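Local coordinates for laccase (Botrytis aclada, PDB 3SQR), which oxidises phenolic substrates such as hydroquinones with copper ions while reducing dioxygen to water, and probably acts in breaking down lignin and detoxifying its products, at residues E277-N282 against R327-T332; Y434-L439 against Q539-Q544; E447-V452 against F514-P519. All blocks are in the same frame, centred on the assembly; numbering follows the deposited sequence.

Interaction 1. Residues E277-N282 against R327-T332; sequences EFAIDN and RGNWGT
Glu277 lies near the start of strand 276-280, which pairs antiparallel with the end of strand 323-327, inside one sheet of the second cupredoxin-like domain. Its N donates to Gly328 O at 2.8 Å, and its O receives Asn329 ND2, also at 2.8 Å. That amide lies almost flat with its acceptor, 6° out of plane, so the Asn329 side chain takes up the pairing just where strand 323-327 has ended. The carboxylate of Glu277 is engaged elsewhere, by Thr302, Arg365 and the backbone of Gly366. At Phe278 the backbone CA makes a CA-H...O contact with Arg327 O, while its side chain leaves the backbone away from Arg327 and the ring packs on Leu267. Ala279 forms the hydrogen-bonded pair with Arg327: its N donates to Arg327 O at 2.9 Å and its O accepts Arg327 N at 2.7 Å. Past the strand end, the guanidinium of the extended Arg327 side chain grips the Asp281 carboxylate side-on, the two planes only 21° apart. Each oxygen uses its syn lone pair, and Ser359 also bonds OD2. This double grip fixes the guanidinium's rotation: NE reaches OD1 of Asp281 at 2.7 Å, 7° out of the guanidinium plane, and NH2 reaches OD2 of the same aspartate at 2.9 Å.

Interaction 2. Residues Y434-L439 against Q539-Q544; sequences YNVVAL and QFVESQ
The Tyr434 ring and the Gln539 side-chain amide lie side by side, their planes 8° apart, at the start of a parallel strand pair that forms one margin of a cupredoxin sheet. NE2 approaches the ring obliquely, 3.8 Å from Tyr434 CD2, and donates in the plane of its own amide to a lone pair of Tyr434 O at 2.8 Å. Gln539 CG sits between its backbone N and carbonyl carbon (chi1 68°), and from there the extended chain reaches back beside Tyr434. The other end of the amide is held too, OE1 by Thr419, which fixes the flip of the group.

The second flat group, the Phe540 ring, is met obliquely by Val437 and Leu439: Leu439 CD1 comes to 3.6 Å from Phe540 CD1, and Val437 CB lies alongside the same ring atom. Tyr451 and Phe514 add edge-to-face contacts with this ring, carrying it into the domain core.

Along the pair the backbones keep a parallel register, from Val436 with Gln539 to Leu439 with Glu542. The bonds zigzag: Gln539 N to Asn435 O, Val437 N to Gln539 O, Val541 N to Val437 O, Leu439 N to Val541 O. Ser543 N closes the ladder on Leu439 O at 2.8 Å, nearly straight at 176°, just beyond the end of strand 537-542. On the face opposite Phe540, Val436 bridges two side chains of the neighbouring strand. Its CG2 rests on Gln539 CG at 3.7 Å, while its CG1 presses on Val541 CG2 at 3.4 Å, tighter than ordinary van der Waals contact.

Interaction 3. Residues E447-V452 against F514-P519; sequences EWVVYV and FKLDNP
This antiparallel pairing belongs to the six-stranded sheet of the third cupredoxin-like domain, where strand 448-455 runs beside the end of strand 509-515. Val449 and Phe514 form its hydrogen-bonded pair: Val449 N donates almost straight to Phe514 O at 2.9 Å, and Phe514 N returns the bond to Val449 O. A third bond, Leu516 N to Glu447 O at 2.8 Å, carries the ladder past the end of strand 509-515, where Leu516 is the centre of an inverse gamma turn.

On the face of the sheet shared by Val449 and Phe514, the valine's CG1 stands over the phenyl ring, 3.3 Å from its centroid and 15° off the normal, a close CH-pi contact. Val449 CG1 and Phe514 CG each lie between their own backbone N and carbonyl carbon (chi1 55° and 56°), which brings methyl and ring face together. Leu516 CD1 approaches the same methyl.

On the other face of the sheet, Trp448 and Lys515 make the non-hydrogen-bonded pair. Lys515 CB sits squarely over the six-membered ring of the indole, 3.8 Å from its centroid, and Phe473 meets the indole edge-to-face. Beyond CB the extended lysine chain crosses the indole, with CD 3.9 Å from Trp448 CZ2, before ending alongside Glu447. The salt bridge there is long, 3.8 Å from Lys515 NZ to Glu447 OE1. Strands 448-455 and 509-515 are thus neighbours in one sheet whose Val449 and Phe514 face packs on Leu439 of the other, the two-sheet packing of a cupredoxin beta sandwich.

How the interactions relate
From the N terminus, interaction 1 comes first: 277-282 and 327-332 close a loop of strands and turns within the second domain, finished before the others begin. Its centre lies about 38 Å from that of interaction 2 and about 35 Å from that of interaction 3, with no touch. In the third domain 434-439 opens interaction 2; 447-452 and 514-519 then pair as interaction 3, and only afterwards does 539-544 close the outer loop, so interaction 3 is nested inside interaction 2. The two belong to facing sheets of one sandwich. They also meet where Glu542 OE2 probably accepts a hydrogen bond from Asn518 N at 2.9 Å.

Interaction 1. Residues E277-N282 against R327-T332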
ATOM      1  N   GLU A 277     -14.744   2.376  -3.605  1.00 24.45           N
ATOM      2  CA  GLU A 277     -15.599   1.244  -3.916  1.00 23.98           C
ATOM      3  C   GLU A 277     -15.744   1.171  -5.432  1.00 25.19           C
ATOM      4  O   GLU A 277     -16.756   1.563  -6.049  1.00 25.37           O
ATOM      5  CB  GLU A 277     -16.948   1.332  -3.167  1.00 24.55           C
ATOM      6  CG  GLU A 277     -17.681   0.002  -3.233  1.00 21.90           C
ATOM      7  CD  GLU A 277     -19.057   0.021  -2.590  1.00 21.88           C
ATOM      8  OE1 GLU A 277     -19.247   0.911  -1.733  1.00 27.75           O
ATOM      9  OE2 GLU A 277     -19.908  -0.892  -2.989  1.00 27.24           O
ATOM     10  N   PHE A 278     -14.683   0.694  -6.067  1.00 24.46           N
ATOM     11  CA  PHE A 278     -14.513   0.803  -7.469  1.00 23.91           C
ATOM     12  C   PHE A 278     -15.605   0.046  -8.232  1.00 25.27           C
ATOM     13  O   PHE A 278     -15.937  -1.099  -7.869  1.00 24.49           O
ATOM     14  CB  PHE A 278     -13.115   0.238  -7.840  1.00 23.44           C
ATOM     15  CG  PHE A 278     -12.792   0.326  -9.270  1.00 23.34           C
ATOM     16  CD1 PHE A 278     -12.250   1.461  -9.826  1.00 21.88           C
ATOM     17  CD2 PHE A 278     -13.037  -0.758 -10.114  1.00 25.25           C
ATOM     18  CE1 PHE A 278     -11.960   1.517 -11.172  1.00 22.92           C
ATOM     19  CE2 PHE A 278     -12.692  -0.708 -11.490  1.00 26.14           C
ATOM     20  CZ  PHE A 278     -12.184   0.434 -12.002  1.00 22.76           C
ATOM     21  N   ALA A 279     -16.053   0.655  -9.332  1.00 24.49           N
ATOM     22  CA  ALA A 279     -17.128   0.035 -10.143  1.00 24.88           C
ATOM     23  C   ALA A 279     -16.976   0.567 -11.542  1.00 24.81           C
ATOM     24  O   ALA A 279     -16.437   1.666 -11.737  1.00 25.72           O
ATOM     25  CB  ALA A 279     -18.509   0.371  -9.534  1.00 25.12           C
ATOM     26  N   ILE A 280     -17.413  -0.224 -12.512  1.00 25.90           N
ATOM     27  CA  ILE A 280     -17.479   0.202 -13.912  1.00 26.62           C
ATOM     28  C   ILE A 280     -18.938  -0.052 -14.281  1.00 26.97           C
ATOM     29  O   ILE A 280     -19.389  -1.184 -14.221  1.00 26.92           O
ATOM     30  CB  ILE A 280     -16.559  -0.596 -14.819  1.00 26.36           C
ATOM     31  CG1 ILE A 280     -15.101  -0.481 -14.337  1.00 26.66           C
ATOM     32  CG2 ILE A 280     -16.703  -0.155 -16.296  1.00 27.98           C
ATOM     33  CD1 ILE A 280     -14.136  -1.379 -15.142  1.00 27.66           C
ATOM     34  N   ASP A 281     -19.667   0.991 -14.572  1.00 27.42           N
ATOM     35  CA  ASP A 281     -21.087   0.836 -14.859  1.00 28.95           C
ATOM     36  C   ASP A 281     -21.316  -0.237 -15.905  1.00 28.93           C
ATOM     37  O   ASP A 281     -20.642  -0.309 -16.932  1.00 28.46           O
ATOM     38  CB  ASP A 281     -21.676   2.135 -15.390  1.00 28.41           C
ATOM     39  CG  ASP A 281     -21.708   3.230 -14.384  1.00 31.30           C
ATOM     40  OD1 ASP A 281     -21.335   3.041 -13.189  1.00 30.46           O
ATOM     41  OD2 ASP A 281     -22.121   4.335 -14.802  1.00 33.57           O
ATOM     42  N   ASN A 282     -22.311  -1.066 -15.614  1.00 31.79           N
ATOM     43  CA  ASN A 282     -22.783  -2.120 -16.483  1.00 33.80           C
ATOM     44  C   ASN A 282     -21.741  -3.188 -16.778  1.00 33.49           C
ATOM     45  O   ASN A 282     -21.906  -3.967 -17.690  1.00 33.36           O
ATOM     46  CB  ASN A 282     -23.341  -1.535 -17.771  1.00 34.73           C
ATOM     47  CG  ASN A 282     -24.305  -2.472 -18.453  1.00 39.45           C
ATOM     48  OD1 ASN A 282     -24.167  -2.701 -19.641  1.00 45.61           O
ATOM     49  ND2 ASN A 282     -25.274  -3.039 -17.691  1.00 40.97           N
ATOM     50  N   ARG A 327     -16.307   4.383 -11.720  1.00 26.20           N
ATOM     51  CA  ARG A 327     -16.642   5.036 -10.479  1.00 26.36           C
ATOM     52  C   ARG A 327     -15.652   4.666  -9.397  1.00 24.89           C
ATOM     53  O   ARG A 327     -15.526   3.496  -9.072  1.00 24.95           O
ATOM     54  CB  ARG A 327     -18.059   4.628 -10.048  1.00 27.22           C
ATOM     55  CG  ARG A 327     -19.073   5.184 -11.058  1.00 30.30           C
ATOM     56  CD  ARG A 327     -20.442   5.116 -10.595  1.00 36.31           C
ATOM     57  NE  ARG A 327     -21.332   5.367 -11.725  1.00 35.17           N
ATOM     58  CZ  ARG A 327     -21.904   6.541 -12.023  1.00 38.73           C
ATOM     59  NH1 ARG A 327     -21.684   7.642 -11.304  1.00 34.90           N
ATOM     60  NH2 ARG A 327     -22.703   6.611 -13.089  1.00 39.71           N
ATOM     61  N   GLY A 328     -14.937   5.636  -8.874  1.00 24.79           N
ATOM     62  CA  GLY A 328     -14.164   5.343  -7.665  1.00 25.54           C
ATOM     63  C   GLY A 328     -15.063   5.130  -6.462  1.00 25.39           C
ATOM     64  O   GLY A 328     -14.683   4.485  -5.509  1.00 23.18           O
ATOM     65  N   ASN A 329     -16.248   5.752  -6.479  1.00 23.96           N
ATOM     66  CA  ASN A 329     -17.132   5.767  -5.294  1.00 24.93           C
ATOM     67  C   ASN A 329     -16.364   6.063  -4.046  1.00 24.73           C
ATOM     68  O   ASN A 329     -16.331   5.276  -3.093  1.00 25.85           O
ATOM     69  CB  ASN A 329     -17.873   4.459  -5.154  1.00 24.97           C
ATOM     70  CG  ASN A 329     -18.921   4.266  -6.205  1.00 27.09           C
ATOM     71  OD1 ASN A 329     -19.776   5.150  -6.416  1.00 31.31           O
ATOM     72  ND2 ASN A 329     -18.972   3.092  -6.765  1.00 25.83           N
ATOM     73  N   TRP A 330     -15.819   7.243  -4.010  1.00 23.86           N
ATOM     74  CA  TRP A 330     -15.206   7.784  -2.826  1.00 24.01           C
ATOM     75  C   TRP A 330     -16.126   7.565  -1.628  1.00 24.95           C
ATOM     76  O   TRP A 330     -17.328   8.001  -1.680  1.00 24.97           O
ATOM     77  CB  TRP A 330     -14.994   9.276  -2.973  1.00 23.98           C
ATOM     78  CG  TRP A 330     -14.411   9.960  -1.799  1.00 21.92           C
ATOM     79  CD1 TRP A 330     -15.072  10.397  -0.675  1.00 20.06           C
ATOM     80  CD2 TRP A 330     -13.036  10.147  -1.532  1.00 23.83           C
ATOM     81  NE1 TRP A 330     -14.189  10.865   0.258  1.00 23.76           N
ATOM     82  CE2 TRP A 330     -12.931  10.736  -0.251  1.00 24.63           C
ATOM     83  CE3 TRP A 330     -11.855   9.932  -2.293  1.00 24.01           C
ATOM     84  CZ2 TRP A 330     -11.717  11.061   0.314  1.00 22.52           C
ATOM     85  CZ3 TRP A 330     -10.666  10.316  -1.750  1.00 24.68           C
ATOM     86  CH2 TRP A 330     -10.589  10.845  -0.444  1.00 26.32           C
ATOM     87  N   GLY A 331     -15.582   6.942  -0.578  1.00 22.86           N
ATOM     88  CA  GLY A 331     -16.308   6.753   0.691  1.00 24.19           C
ATOM     89  C   GLY A 331     -16.450   8.024   1.516  1.00 24.54           C
ATOM     90  O   GLY A 331     -15.606   8.336   2.329  1.00 24.66           O
ATOM     91  N   THR A 332     -17.544   8.750   1.328  1.00 25.30           N
ATOM     92  CA  THR A 332     -17.689  10.043   2.034  1.00 26.57           C
ATOM     93  C   THR A 332     -17.861   9.850   3.548  1.00 26.43           C
ATOM     94  O   THR A 332     -17.445  10.694   4.327  1.00 27.19           O
ATOM     95  CB  THR A 332     -18.901  10.811   1.494  1.00 26.55           C
ATOM     96  OG1 THR A 332     -20.034   9.953   1.461  1.00 27.79           O
ATOM     97  CG2 THR A 332     -18.607  11.312   0.058  1.00 25.47           C
TER

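Interaction 2. Residues Y434-L439 against Q539-Q544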
ATOM      1  N   TYR A 434       9.254   3.013  20.215  1.00 26.89           N
ATOM      2  CA  TYR A 434       9.449   2.216  19.034  1.00 25.49           C
ATOM      3  C   TYR A 434       8.343   1.170  18.937  1.00 27.02           C
ATOM      4  O   TYR A 434       8.255   0.470  17.904  1.00 26.75           O
ATOM      5  CB  TYR A 434      10.871   1.587  19.043  1.00 25.23           C
ATOM      6  CG  TYR A 434      11.911   2.447  18.398  1.00 23.29           C
ATOM      7  CD1 TYR A 434      11.989   3.803  18.673  1.00 26.91           C
ATOM      8  CD2 TYR A 434      12.829   1.931  17.465  1.00 24.98           C
ATOM      9  CE1 TYR A 434      12.889   4.560  18.107  1.00 24.10           C
ATOM     10  CE2 TYR A 434      13.721   2.717  16.864  1.00 23.99           C
ATOM     11  CZ  TYR A 434      13.779   4.059  17.214  1.00 28.74           C
ATOM     12  OH  TYR A 434      14.710   4.945  16.654  1.00 28.55           O
ATOM     13  N   ASN A 435       7.504   1.011  19.985  1.00 25.39           N
ATOM     14  CA  ASN A 435       6.405   0.060  19.986  1.00 25.90           C
ATOM     15  C   ASN A 435       6.786  -1.355  19.512  1.00 25.98           C
ATOM     16  O   ASN A 435       6.048  -2.036  18.752  1.00 24.90           O
ATOM     17  CB  ASN A 435       5.239   0.633  19.200  1.00 26.37           C
ATOM     18  CG  ASN A 435       4.609   1.789  19.889  1.00 29.07           C
ATOM     19  OD1 ASN A 435       5.034   2.171  20.990  1.00 28.45           O
ATOM     20  ND2 ASN A 435       3.576   2.353  19.282  1.00 24.26           N
ATOM     21  N   VAL A 436       7.899  -1.868  20.045  1.00 25.05           N
ATOM     22  CA  VAL A 436       8.410  -3.169  19.616  1.00 25.54           C
ATOM     23  C   VAL A 436       7.651  -4.285  20.291  1.00 26.61           C
ATOM     24  O   VAL A 436       7.511  -4.322  21.508  1.00 28.60           O
ATOM     25  CB  VAL A 436       9.945  -3.355  19.821  1.00 24.79           C
ATOM     26  CG1 VAL A 436      10.342  -4.805  19.568  1.00 26.13           C
ATOM     27  CG2 VAL A 436      10.698  -2.422  18.934  1.00 24.51           C
ATOM     28  N   VAL A 437       7.170  -5.222  19.509  1.00 26.04           N
ATOM     29  CA  VAL A 437       6.754  -6.495  20.041  1.00 27.45           C
ATOM     30  C   VAL A 437       7.799  -7.499  19.574  1.00 28.75           C
ATOM     31  O   VAL A 437       8.031  -7.676  18.362  1.00 26.88           O
ATOM     32  CB  VAL A 437       5.415  -6.929  19.505  1.00 27.39           C
ATOM     33  CG1 VAL A 437       5.100  -8.361  19.889  1.00 30.06           C
ATOM     34  CG2 VAL A 437       4.301  -5.964  19.926  1.00 30.57           C
ATOM     35  N   ALA A 438       8.396  -8.204  20.526  1.00 27.36           N
ATOM     36  CA  ALA A 438       9.382  -9.231  20.195  1.00 27.31           C
ATOM     37  C   ALA A 438       8.672 -10.531  19.886  1.00 28.44           C
ATOM     38  O   ALA A 438       7.780 -10.945  20.619  1.00 31.18           O
ATOM     39  CB  ALA A 438      10.423  -9.445  21.389  1.00 28.30           C
ATOM     40  N   LEU A 439       9.033 -11.158  18.790  1.00 28.10           N
ATOM     41  CA  LEU A 439       8.484 -12.444  18.426  1.00 28.94           C
ATOM     42  C   LEU A 439       9.642 -13.432  18.399  1.00 31.90           C
ATOM     43  O   LEU A 439      10.694 -13.185  17.806  1.00 30.51           O
ATOM     44  CB  LEU A 439       7.813 -12.424  17.054  1.00 27.71           C
ATOM     45  CG  LEU A 439       6.670 -11.430  16.847  1.00 29.28           C
ATOM     46  CD1 LEU A 439       6.206 -11.503  15.379  1.00 25.49           C
ATOM     47  CD2 LEU A 439       5.532 -11.682  17.759  1.00 29.51           C
ATOM     48  N   GLN A 539       5.879  -2.322  15.712  1.00 23.59           N
ATOM     49  CA  GLN A 539       6.756  -3.140  14.915  1.00 23.26           C
ATOM     50  C   GLN A 539       7.098  -4.412  15.636  1.00 25.48           C
ATOM     51  O   GLN A 539       7.146  -4.451  16.846  1.00 24.73           O
ATOM     52  CB  GLN A 539       8.014  -2.367  14.498  1.00 22.80           C
ATOM     53  CG  GLN A 539       8.956  -2.014  15.642  1.00 23.56           C
ATOM     54  CD  GLN A 539      10.065  -1.087  15.204  1.00 22.40           C
ATOM     55  OE1 GLN A 539      10.945  -1.454  14.433  1.00 25.17           O
ATOM     56  NE2 GLN A 539      10.027   0.130  15.720  1.00 21.90           N
ATOM     57  N   PHE A 540       7.288  -5.468  14.839  1.00 23.94           N
ATOM     58  CA  PHE A 540       7.667  -6.761  15.343  1.00 23.98           C
ATOM     59  C   PHE A 540       9.144  -6.942  15.130  1.00 25.93           C
ATOM     60  O   PHE A 540       9.637  -6.797  14.022  1.00 24.87           O
ATOM     61  CB  PHE A 540       6.897  -7.869  14.628  1.00 25.15           C
ATOM     62  CG  PHE A 540       5.430  -7.762  14.804  1.00 24.91           C
ATOM     63  CD1 PHE A 540       4.812  -8.249  15.942  1.00 24.02           C
ATOM     64  CD2 PHE A 540       4.636  -7.144  13.831  1.00 29.96           C
ATOM     65  CE1 PHE A 540       3.493  -8.146  16.131  1.00 26.00           C
ATOM     66  CE2 PHE A 540       3.228  -7.041  13.995  1.00 26.40           C
ATOM     67  CZ  PHE A 540       2.657  -7.528  15.129  1.00 28.35           C
ATOM     68  N   VAL A 541       9.872  -7.228  16.221  1.00 24.73           N
ATOM     69  CA  VAL A 541      11.261  -7.594  16.088  1.00 24.64           C
ATOM     70  C   VAL A 541      11.173  -9.076  16.222  1.00 24.00           C
ATOM     71  O   VAL A 541      10.880  -9.650  17.308  1.00 24.76           O
ATOM     72  CB  VAL A 541      12.185  -6.907  17.090  1.00 24.73           C
ATOM     73  CG1 VAL A 541      13.600  -7.611  17.076  1.00 27.07           C
ATOM     74  CG2 VAL A 541      12.275  -5.350  16.792  1.00 25.00           C
ATOM     75  N   GLU A 542      11.267  -9.704  15.065  1.00 23.49           N
ATOM     76  CA  GLU A 542      11.073 -11.098  14.871  1.00 24.03           C
ATOM     77  C   GLU A 542      12.390 -11.878  14.797  1.00 25.41           C
ATOM     78  O   GLU A 542      13.217 -11.670  13.908  1.00 24.57           O
ATOM     79  CB  GLU A 542      10.302 -11.325  13.523  1.00 23.88           C
ATOM     80  CG  GLU A 542      10.020 -12.778  13.209  1.00 23.46           C
ATOM     81  CD  GLU A 542       9.217 -12.924  11.954  1.00 25.37           C
ATOM     82  OE1 GLU A 542       8.672 -11.892  11.528  1.00 25.37           O
ATOM     83  OE2 GLU A 542       9.271 -13.977  11.349  1.00 24.87           O
ATOM     84  N   SER A 543      12.547 -12.820  15.715  1.00 26.52           N
ATOM     85  CA  SER A 543      13.700 -13.736  15.648  1.00 27.52           C
ATOM     86  C   SER A 543      14.992 -12.967  15.480  1.00 27.91           C
ATOM     87  O   SER A 543      15.822 -13.238  14.601  1.00 27.66           O
ATOM     88  CB  SER A 543      13.486 -14.749  14.538  1.00 27.23           C
ATOM     89  OG  SER A 543      12.287 -15.427  14.791  1.00 25.75           O
ATOM     90  N   GLN A 544      15.188 -11.985  16.348  1.00 28.54           N
ATOM     91  CA  GLN A 544      16.264 -11.079  16.216  1.00 29.00           C
ATOM     92  C   GLN A 544      17.627 -11.728  15.925  1.00 29.63           C
ATOM     93  O   GLN A 544      18.398 -11.245  15.103  1.00 29.74           O
ATOM     94  CB  GLN A 544      16.382 -10.239  17.507  1.00 29.74           C
ATOM     95  CG  GLN A 544      17.418  -9.233  17.372  1.00 30.00           C
ATOM     96  CD  GLN A 544      17.377  -8.248  18.467  1.00 26.58           C
ATOM     97  OE1 GLN A 544      16.323  -8.035  19.077  1.00 27.39           O
ATOM     98  NE2 GLN A 544      18.500  -7.600  18.717  1.00 27.64           N
TER

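Interaction 3. Residues E447-V452 against F514-P519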
ATOM      1  N   GLU A 447       4.805 -21.677  16.205  1.00 39.34           N
ATOM      2  CA  GLU A 447       5.581 -21.042  15.139  1.00 36.92           C
ATOM      3  C   GLU A 447       4.784 -19.896  14.528  1.00 34.66           C
ATOM      4  O   GLU A 447       5.296 -19.226  13.663  1.00 30.90           O
ATOM      5  CB  GLU A 447       5.867 -22.043  14.020  1.00 38.14           C
ATOM      6  CG  GLU A 447       6.511 -23.378  14.473  1.00 44.47           C
ATOM      7  CD  GLU A 447       6.914 -24.254  13.301  1.00 50.74           C
ATOM      8  OE1 GLU A 447       6.076 -24.414  12.368  1.00 54.57           O
ATOM      9  OE2 GLU A 447       8.074 -24.767  13.324  1.00 56.79           O
ATOM     10  N   TRP A 448       3.517 -19.782  14.915  1.00 32.47           N
ATOM     11  CA  TRP A 448       2.636 -18.713  14.429  1.00 31.82           C
ATOM     12  C   TRP A 448       2.357 -17.710  15.505  1.00 31.10           C
ATOM     13  O   TRP A 448       2.427 -18.011  16.728  1.00 29.18           O
ATOM     14  CB  TRP A 448       1.327 -19.281  13.931  1.00 32.79           C
ATOM     15  CG  TRP A 448       1.463 -20.080  12.756  1.00 31.49           C
ATOM     16  CD1 TRP A 448       1.932 -21.355  12.682  1.00 33.40           C
ATOM     17  CD2 TRP A 448       1.088 -19.703  11.419  1.00 32.68           C
ATOM     18  NE1 TRP A 448       1.890 -21.793  11.386  1.00 33.59           N
ATOM     19  CE2 TRP A 448       1.419 -20.785  10.580  1.00 30.03           C
ATOM     20  CE3 TRP A 448       0.565 -18.555  10.851  1.00 29.92           C
ATOM     21  CZ2 TRP A 448       1.179 -20.772   9.215  1.00 34.05           C
ATOM     22  CZ3 TRP A 448       0.335 -18.532   9.495  1.00 29.40           C
ATOM     23  CH2 TRP A 448       0.643 -19.633   8.687  1.00 32.84           C
ATOM     24  N   VAL A 449       2.074 -16.484  15.057  1.00 28.15           N
ATOM     25  CA  VAL A 449       1.542 -15.457  15.914  1.00 27.98           C
ATOM     26  C   VAL A 449       0.184 -15.018  15.391  1.00 27.32           C
ATOM     27  O   VAL A 449       0.024 -14.922  14.182  1.00 25.32           O
ATOM     28  CB  VAL A 449       2.481 -14.244  16.056  1.00 29.60           C
ATOM     29  CG1 VAL A 449       2.867 -13.647  14.710  1.00 33.16           C
ATOM     30  CG2 VAL A 449       1.805 -13.189  16.917  1.00 32.37           C
ATOM     31  N   VAL A 450      -0.791 -14.877  16.293  1.00 25.39           N
ATOM     32  CA  VAL A 450      -2.041 -14.150  15.998  1.00 26.38           C
ATOM     33  C   VAL A 450      -1.918 -12.813  16.711  1.00 25.75           C
ATOM     34  O   VAL A 450      -1.662 -12.708  17.930  1.00 26.95           O
ATOM     35  CB  VAL A 450      -3.300 -14.856  16.406  1.00 25.91           C
ATOM     36  CG1 VAL A 450      -4.531 -13.878  16.303  1.00 26.75           C
ATOM     37  CG2 VAL A 450      -3.528 -16.068  15.567  1.00 25.12           C
ATOM     38  N   TYR A 451      -1.994 -11.758  15.912  1.00 26.90           N
ATOM     39  CA  TYR A 451      -1.876 -10.424  16.408  1.00 25.29           C
ATOM     40  C   TYR A 451      -3.263  -9.832  16.312  1.00 25.98           C
ATOM     41  O   TYR A 451      -3.888  -9.807  15.229  1.00 26.41           O
ATOM     42  CB  TYR A 451      -0.897  -9.600  15.561  1.00 24.43           C
ATOM     43  CG  TYR A 451      -0.792  -8.177  15.973  1.00 24.79           C
ATOM     44  CD1 TYR A 451      -0.133  -7.805  17.131  1.00 28.44           C
ATOM     45  CD2 TYR A 451      -1.327  -7.159  15.178  1.00 27.06           C
ATOM     46  CE1 TYR A 451      -0.012  -6.495  17.485  1.00 27.13           C
ATOM     47  CE2 TYR A 451      -1.219  -5.846  15.553  1.00 25.86           C
ATOM     48  CZ  TYR A 451      -0.557  -5.512  16.699  1.00 29.27           C
ATOM     49  OH  TYR A 451      -0.457  -4.183  17.057  1.00 29.97           O
ATOM     50  N   VAL A 452      -3.784  -9.423  17.460  1.00 26.39           N
ATOM     51  CA  VAL A 452      -5.125  -8.845  17.526  1.00 25.65           C
ATOM     52  C   VAL A 452      -4.936  -7.367  17.810  1.00 26.67           C
ATOM     53  O   VAL A 452      -4.355  -6.992  18.785  1.00 25.24           O
ATOM     54  CB  VAL A 452      -6.029  -9.473  18.662  1.00 26.27           C
ATOM     55  CG1 VAL A 452      -7.390  -8.738  18.698  1.00 26.35           C
ATOM     56  CG2 VAL A 452      -6.334 -10.945  18.401  1.00 25.00           C
ATOM     57  N   PHE A 514       0.426 -14.596  11.305  1.00 25.86           N
ATOM     58  CA  PHE A 514       1.523 -14.857  10.377  1.00 26.00           C
ATOM     59  C   PHE A 514       2.546 -15.751  11.055  1.00 26.30           C
ATOM     60  O   PHE A 514       2.493 -15.933  12.262  1.00 27.11           O
ATOM     61  CB  PHE A 514       2.145 -13.543   9.907  1.00 26.43           C
ATOM     62  CG  PHE A 514       2.620 -12.655  11.016  1.00 25.79           C
ATOM     63  CD1 PHE A 514       1.771 -11.725  11.606  1.00 23.68           C
ATOM     64  CD2 PHE A 514       3.959 -12.691  11.454  1.00 27.97           C
ATOM     65  CE1 PHE A 514       2.170 -10.950  12.594  1.00 26.02           C
ATOM     66  CE2 PHE A 514       4.378 -11.833  12.428  1.00 27.21           C
ATOM     67  CZ  PHE A 514       3.493 -10.947  12.986  1.00 27.74           C
ATOM     68  N   LYS A 515       3.325 -16.443  10.233  1.00 26.09           N
ATOM     69  CA  LYS A 515       4.304 -17.412  10.689  1.00 26.93           C
ATOM     70  C   LYS A 515       5.623 -16.748  10.954  1.00 27.42           C
ATOM     71  O   LYS A 515       6.045 -15.798  10.239  1.00 26.76           O
ATOM     72  CB  LYS A 515       4.456 -18.481   9.628  1.00 28.23           C
ATOM     73  CG  LYS A 515       5.169 -19.710  10.165  1.00 29.72           C
ATOM     74  CD  LYS A 515       5.104 -20.817   9.228  1.00 35.14           C
ATOM     75  CE  LYS A 515       5.841 -22.011   9.839  1.00 37.31           C
ATOM     76  NZ  LYS A 515       5.953 -23.060   8.812  1.00 39.11           N
ATOM     77  N   LEU A 516       6.321 -17.247  11.977  1.00 26.69           N
ATOM     78  CA  LEU A 516       7.644 -16.779  12.274  1.00 27.46           C
ATOM     79  C   LEU A 516       8.598 -17.333  11.241  1.00 27.68           C
ATOM     80  O   LEU A 516       9.220 -18.375  11.436  1.00 27.12           O
ATOM     81  CB  LEU A 516       8.011 -17.192  13.731  1.00 28.34           C
ATOM     82  CG  LEU A 516       7.462 -16.243  14.804  1.00 32.28           C
ATOM     83  CD1 LEU A 516       6.085 -15.835  14.537  1.00 37.32           C
ATOM     84  CD2 LEU A 516       7.592 -16.869  16.225  1.00 33.74           C
ATOM     85  N   ASP A 517       8.696 -16.636  10.097  1.00 25.37           N
ATOM     86  CA  ASP A 517       9.388 -17.178   8.943  1.00 24.49           C
ATOM     87  C   ASP A 517      10.320 -16.154   8.272  1.00 23.65           C
ATOM     88  O   ASP A 517      10.890 -16.411   7.207  1.00 24.32           O
ATOM     89  CB  ASP A 517       8.366 -17.736   7.934  1.00 25.20           C
ATOM     90  CG  ASP A 517       7.467 -16.656   7.351  1.00 26.83           C
ATOM     91  OD1 ASP A 517       7.763 -15.480   7.621  1.00 24.07           O
ATOM     92  OD2 ASP A 517       6.480 -17.015   6.688  1.00 27.46           O
ATOM     93  N   ASN A 518      10.507 -14.991   8.901  1.00 23.41           N
ATOM     94  CA  ASN A 518      11.209 -13.951   8.286  1.00 23.06           C
ATOM     95  C   ASN A 518      11.826 -13.080   9.348  1.00 22.00           C
ATOM     96  O   ASN A 518      11.256 -12.068   9.763  1.00 21.32           O
ATOM     97  CB  ASN A 518      10.266 -13.078   7.454  1.00 24.57           C
ATOM     98  CG  ASN A 518      11.005 -12.196   6.478  1.00 25.24           C
ATOM     99  OD1 ASN A 518      12.222 -12.210   6.415  1.00 22.71           O
ATOM    100  ND2 ASN A 518      10.249 -11.443   5.668  1.00 22.74           N
ATOM    101  N   PRO A 519      12.970 -13.521   9.878  1.00 22.75           N
ATOM    102  CA  PRO A 519      13.576 -12.648  10.894  1.00 22.49           C
ATOM    103  C   PRO A 519      13.808 -11.227  10.417  1.00 23.63           C
ATOM    104  O   PRO A 519      14.257 -10.999   9.272  1.00 23.50           O
ATOM    105  CB  PRO A 519      14.900 -13.349  11.171  1.00 23.10           C
ATOM    106  CG  PRO A 519      14.670 -14.714  10.813  1.00 24.83           C
ATOM    107  CD  PRO A 519      13.725 -14.753   9.637  1.00 24.48           C
TER